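Local coordinates for protein putative glycosyltransferase (GalT1) (Streptococcus parasanguinis FW213, PDB 5HEA) that probably transfers a sugar from a nucleotide-sugar donor to an acceptor, this chain being the C-terminal part of the protein with its GT-A type, family 2 glycosyltransferase domain, at residues Phe124-Ile135 / Asn209-Arg218. Numbering follows the deposited sequence.
Sequences FNEDRQSFLFSI and NEGSYYYSQR
Phe124 and Asn125 pair in parallel with Ser216 and Gln217. Phe124 N donates to Tyr215 O, and Phe124 O receives Gln217 N at 2.8 Å. Glu126 N extends the ladder by donating to Gln217 O, with an N-H...O angle of 164°. Ser216 OG donates to Glu126 OE2 at 2.9 Å, on the anti side of the carboxylate. The Glu126 chain bends at chi2 (-74°), which folds its carboxylate back to the serine. The same OE2 forms a salt bridge with Arg22 of helix 20-28.

On the returning strand 130-132, the edge of Phe131 meets one face of Tyr214 in a T-shaped pair. Their centroids lie 5.1 Å apart and the planes stand at 72°. Phe133 CE1 comes within 3.6 Å of Tyr214 OH, edge against edge. That hydroxyl is hydrogen-bonded to Glu98. At the far end, Ile135 CG2 rests 3.4 Å from Asn209 O. A water joins Ile135 O to Gly211 N, accepting from the latter at 2.7 Å.

The turn after Asn125 is fixed from within. Arg128 N donates to Asn125 OD1, an Asx motif, and Gln129 NE2 binds Glu126 O and OE1. A G1 bulge at Gln129 and Ser130 leads into strand 130-132.

The contact joins strands 116-125 and 204-217 of the GT-A type domain beside Asp94, Arg218's salt-bridge partner, inferred with Asp92 to form a metal-binding DXD signature. Ser216, Arg22 and Gln129 together fix the Glu126 carboxylate.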
loop_
_atom_site.group_PDB
_atom_site.type_symbol
_atom_site.label_atom_id
_atom_site.label_comp_id
_atom_site.label_asym_id
_atom_site.label_seq_id
_atom_site.Cartn_x
_atom_site.Cartn_y
_atom_site.Cartn_z
ATOM N N PHE A 124 -13.759 10.352 38.331
ATOM C CA PHE A 124 -12.527 10.709 39.014
ATOM C C PHE A 124 -11.680 11.532 38.056
ATOM O O PHE A 124 -11.345 11.071 36.969
ATOM C CB PHE A 124 -11.759 9.466 39.454
ATOM C CG PHE A 124 -10.519 9.769 40.259
ATOM C CD1 PHE A 124 -10.621 10.242 41.560
ATOM C CD2 PHE A 124 -9.253 9.580 39.715
ATOM C CE1 PHE A 124 -9.482 10.519 42.309
ATOM C CE2 PHE A 124 -8.109 9.850 40.461
ATOM C CZ PHE A 124 -8.224 10.318 41.757
ATOM N N ASN A 125 -11.365 12.759 38.466
ATOM C CA ASN A 125 -10.586 13.697 37.665
ATOM C C ASN A 125 -9.114 13.412 37.934
ATOM O O ASN A 125 -8.635 13.723 39.012
ATOM C CB ASN A 125 -10.946 15.128 38.097
ATOM C CG ASN A 125 -10.161 16.218 37.344
ATOM O OD1 ASN A 125 -9.019 16.029 36.926
ATOM N ND2 ASN A 125 -10.784 17.379 37.194
ATOM N N GLU A 126 -8.410 12.823 36.965
ATOM C CA GLU A 126 -6.997 12.453 37.147
ATOM C C GLU A 126 -6.078 13.660 37.304
ATOM O O GLU A 126 -5.069 13.602 38.023
ATOM C CB GLU A 126 -6.495 11.621 35.969
ATOM C CG GLU A 126 -7.191 10.282 35.797
ATOM C CD GLU A 126 -6.779 9.253 36.836
ATOM O OE1 GLU A 126 -5.775 9.467 37.559
ATOM O OE2 GLU A 126 -7.468 8.221 36.927
ATOM N N ASP A 127 -6.421 14.747 36.618
ATOM C CA ASP A 127 -5.611 15.961 36.648
ATOM C C ASP A 127 -5.579 16.596 38.034
ATOM O O ASP A 127 -4.572 17.187 38.428
ATOM C CB ASP A 127 -6.121 16.971 35.617
ATOM C CG ASP A 127 -6.162 16.393 34.209
ATOM O OD1 ASP A 127 -5.176 15.735 33.806
ATOM O OD2 ASP A 127 -7.188 16.580 33.511
ATOM N N ARG A 128 -6.678 16.470 38.771
ATOM C CA ARG A 128 -6.768 17.049 40.106
ATOM C C ARG A 128 -6.886 16.002 41.215
ATOM O O ARG A 128 -7.004 16.356 42.379
ATOM C CB ARG A 128 -7.947 18.032 40.184
ATOM C CG ARG A 128 -7.692 19.341 39.425
ATOM C CD ARG A 128 -8.874 20.303 39.487
ATOM N NE ARG A 128 -9.067 20.898 40.809
ATOM C CZ ARG A 128 -8.475 22.016 41.228
ATOM N NH1 ARG A 128 -7.628 22.667 40.439
ATOM N NH2 ARG A 128 -8.725 22.485 42.445
ATOM N N GLN A 129 -6.866 14.723 40.840
ATOM C CA GLN A 129 -7.013 13.622 41.796
ATOM C C GLN A 129 -8.211 13.827 42.721
ATOM O O GLN A 129 -8.088 13.720 43.933
ATOM C CB GLN A 129 -5.722 13.420 42.611
ATOM C CG GLN A 129 -4.526 12.994 41.754
ATOM C CD GLN A 129 -4.713 11.607 41.169
ATOM O OE1 GLN A 129 -4.861 10.632 41.909
ATOM N NE2 GLN A 129 -4.727 11.509 39.836
ATOM N N SER A 130 -9.369 14.143 42.149
ATOM C CA SER A 130 -10.554 14.385 42.965
ATOM C C SER A 130 -11.788 13.711 42.370
ATOM O O SER A 130 -11.965 13.675 41.154
ATOM C CB SER A 130 -10.807 15.885 43.118
ATOM O OG SER A 130 -11.003 16.479 41.848
ATOM N N PHE A 131 -12.631 13.168 43.242
ATOM C CA PHE A 131 -13.867 12.544 42.808
ATOM C C PHE A 131 -14.910 13.601 42.528
ATOM O O PHE A 131 -14.976 14.629 43.204
ATOM C CB PHE A 131 -14.405 11.611 43.884
ATOM C CG PHE A 131 -13.604 10.363 44.065
ATOM C CD1 PHE A 131 -13.901 9.229 43.329
ATOM C CD2 PHE A 131 -12.572 10.314 44.993
ATOM C CE1 PHE A 131 -13.167 8.058 43.502
ATOM C CE2 PHE A 131 -11.835 9.156 45.179
ATOM C CZ PHE A 131 -12.133 8.021 44.433
ATOM N N LEU A 132 -15.736 13.334 41.529
ATOM C CA LEU A 132 -16.949 14.096 41.325
ATOM C C LEU A 132 -18.127 13.166 41.621
ATOM O O LEU A 132 -18.405 12.237 40.859
ATOM C CB LEU A 132 -17.006 14.624 39.895
ATOM C CG LEU A 132 -18.261 15.434 39.569
ATOM C CD1 LEU A 132 -18.322 16.671 40.464
ATOM C CD2 LEU A 132 -18.297 15.805 38.092
ATOM N N PHE A 133 -18.793 13.388 42.749
ATOM C CA PHE A 133 -19.909 12.534 43.134
ATOM C C PHE A 133 -21.220 13.095 42.604
ATOM O O PHE A 133 -22.015 13.650 43.356
ATOM C CB PHE A 133 -19.973 12.375 44.647
ATOM C CG PHE A 133 -18.795 11.650 45.222
ATOM C CD1 PHE A 133 -18.623 10.295 44.994
ATOM C CD2 PHE A 133 -17.862 12.322 46.005
ATOM C CE1 PHE A 133 -17.536 9.618 45.531
ATOM C CE2 PHE A 133 -16.783 11.653 46.548
ATOM C CZ PHE A 133 -16.617 10.298 46.308
ATOM N N SER A 134 -21.431 12.944 41.301
ATOM C CA SER A 134 -22.633 13.449 40.641
ATOM C C SER A 134 -23.873 12.702 41.114
ATOM O O SER A 134 -24.940 13.292 41.275
ATOM C CB SER A 134 -22.503 13.301 39.127
ATOM O OG SER A 134 -21.294 13.872 38.660
ATOM N N ILE A 135 -23.721 11.397 41.325
ATOM C CA ILE A 135 -24.816 10.557 41.789
ATOM C C ILE A 135 -24.678 10.374 43.293
ATOM O O ILE A 135 -23.739 9.732 43.767
ATOM C CB ILE A 135 -24.806 9.181 41.092
ATOM C CG1 ILE A 135 -24.688 9.359 39.579
ATOM C CG2 ILE A 135 -26.060 8.392 41.444
ATOM C CD1 ILE A 135 -25.806 10.198 38.981
ATOM N N ASN A 209 -29.647 3.469 40.462
ATOM C CA ASN A 209 -29.030 4.785 40.385
ATOM C C ASN A 209 -27.987 5.001 41.469
ATOM O O ASN A 209 -28.164 5.827 42.364
ATOM C CB ASN A 209 -30.061 5.915 40.435
ATOM C CG ASN A 209 -29.503 7.224 39.888
ATOM O OD1 ASN A 209 -28.744 7.212 38.920
ATOM N ND2 ASN A 209 -29.849 8.348 40.519
ATOM N N GLU A 210 -26.904 4.241 41.381
ATOM C CA GLU A 210 -25.762 4.425 42.266
ATOM C C GLU A 210 -24.507 4.538 41.401
ATOM O O GLU A 210 -24.358 3.819 40.406
ATOM C CB GLU A 210 -25.642 3.253 43.246
ATOM C CG GLU A 210 -25.531 1.888 42.578
ATOM C CD GLU A 210 -25.407 0.746 43.585
ATOM O OE1 GLU A 210 -26.304 0.612 44.447
ATOM O OE2 GLU A 210 -24.413 -0.017 43.506
ATOM N N GLY A 211 -23.614 5.454 41.761
ATOM C CA GLY A 211 -22.378 5.631 41.015
ATOM C C GLY A 211 -21.284 4.744 41.587
ATOM O O GLY A 211 -20.355 5.234 42.214
ATOM N N SER A 212 -21.401 3.435 41.379
ATOM C CA SER A 212 -20.475 2.474 41.973
ATOM C C SER A 212 -19.299 2.186 41.051
ATOM O O SER A 212 -18.310 1.556 41.446
ATOM C CB SER A 212 -21.209 1.179 42.291
ATOM O OG SER A 212 -22.225 1.426 43.246
ATOM N N TYR A 213 -19.428 2.645 39.816
ATOM C CA TYR A 213 -18.345 2.572 38.836
ATOM C C TYR A 213 -17.735 3.967 38.735
ATOM O O TYR A 213 -18.469 4.963 38.706
ATOM C CB TYR A 213 -18.924 2.145 37.487
ATOM C CG TYR A 213 -17.903 1.891 36.379
ATOM C CD1 TYR A 213 -17.378 2.945 35.636
ATOM C CD2 TYR A 213 -17.505 0.597 36.059
ATOM C CE1 TYR A 213 -16.455 2.721 34.594
ATOM C CE2 TYR A 213 -16.575 0.354 35.035
ATOM C CZ TYR A 213 -16.058 1.423 34.308
ATOM O OH TYR A 213 -15.152 1.197 33.284
ATOM N N TYR A 214 -16.404 4.041 38.695
ATOM C CA TYR A 214 -15.705 5.321 38.570
ATOM C C TYR A 214 -15.016 5.484 37.213
ATOM O O TYR A 214 -14.130 4.710 36.843
ATOM C CB TYR A 214 -14.728 5.530 39.735
ATOM C CG TYR A 214 -15.458 5.700 41.058
ATOM C CD1 TYR A 214 -16.053 6.914 41.390
ATOM C CD2 TYR A 214 -15.576 4.643 41.955
ATOM C CE1 TYR A 214 -16.741 7.073 42.586
ATOM C CE2 TYR A 214 -16.264 4.789 43.148
ATOM C CZ TYR A 214 -16.844 6.007 43.453
ATOM O OH TYR A 214 -17.522 6.173 44.639
ATOM N N TYR A 215 -15.463 6.498 36.480
ATOM C CA TYR A 215 -14.979 6.806 35.146
ATOM C C TYR A 215 -13.802 7.770 35.294
ATOM O O TYR A 215 -13.964 8.890 35.782
ATOM C CB TYR A 215 -16.108 7.458 34.328
ATOM C CG TYR A 215 -15.737 7.831 32.914
ATOM C CD1 TYR A 215 -15.232 9.089 32.613
ATOM C CD2 TYR A 215 -15.893 6.923 31.875
ATOM C CE1 TYR A 215 -14.890 9.432 31.316
ATOM C CE2 TYR A 215 -15.549 7.254 30.575
ATOM C CZ TYR A 215 -15.052 8.509 30.304
ATOM O OH TYR A 215 -14.715 8.840 29.014
ATOM N N SER A 216 -12.618 7.320 34.892
ATOM C CA SER A 216 -11.424 8.149 34.942
ATOM C C SER A 216 -11.460 9.204 33.846
ATOM O O SER A 216 -11.547 8.883 32.662
ATOM C CB SER A 216 -10.185 7.280 34.771
ATOM O OG SER A 216 -9.055 8.072 34.477
ATOM N N GLN A 217 -11.382 10.467 34.246
ATOM C CA GLN A 217 -11.491 11.578 33.311
ATOM C C GLN A 217 -10.184 12.378 33.298
ATOM O O GLN A 217 -9.691 12.771 34.353
ATOM C CB GLN A 217 -12.653 12.458 33.760
ATOM C CG GLN A 217 -12.923 13.663 32.915
ATOM C CD GLN A 217 -13.894 14.605 33.595
ATOM O OE1 GLN A 217 -13.868 14.760 34.820
ATOM N NE2 GLN A 217 -14.763 15.234 32.810
ATOM N N ARG A 218 -9.612 12.619 32.119
ATOM C CA ARG A 218 -8.367 13.399 32.052
ATOM C C ARG A 218 -8.280 14.342 30.855
ATOM O O ARG A 218 -8.628 13.971 29.737
ATOM C CB ARG A 218 -7.154 12.473 32.086
ATOM C CG ARG A 218 -7.391 11.166 31.364
ATOM C CD ARG A 218 -6.234 10.207 31.537
ATOM N NE ARG A 218 -6.380 9.075 30.633
ATOM C CZ ARG A 218 -7.109 7.998 30.898
ATOM N NH1 ARG A 218 -7.756 7.893 32.054
ATOM N NH2 ARG A 218 -7.186 7.023 30.005
HETATM O O HOH W 1 -24.249 6.739 44.066
#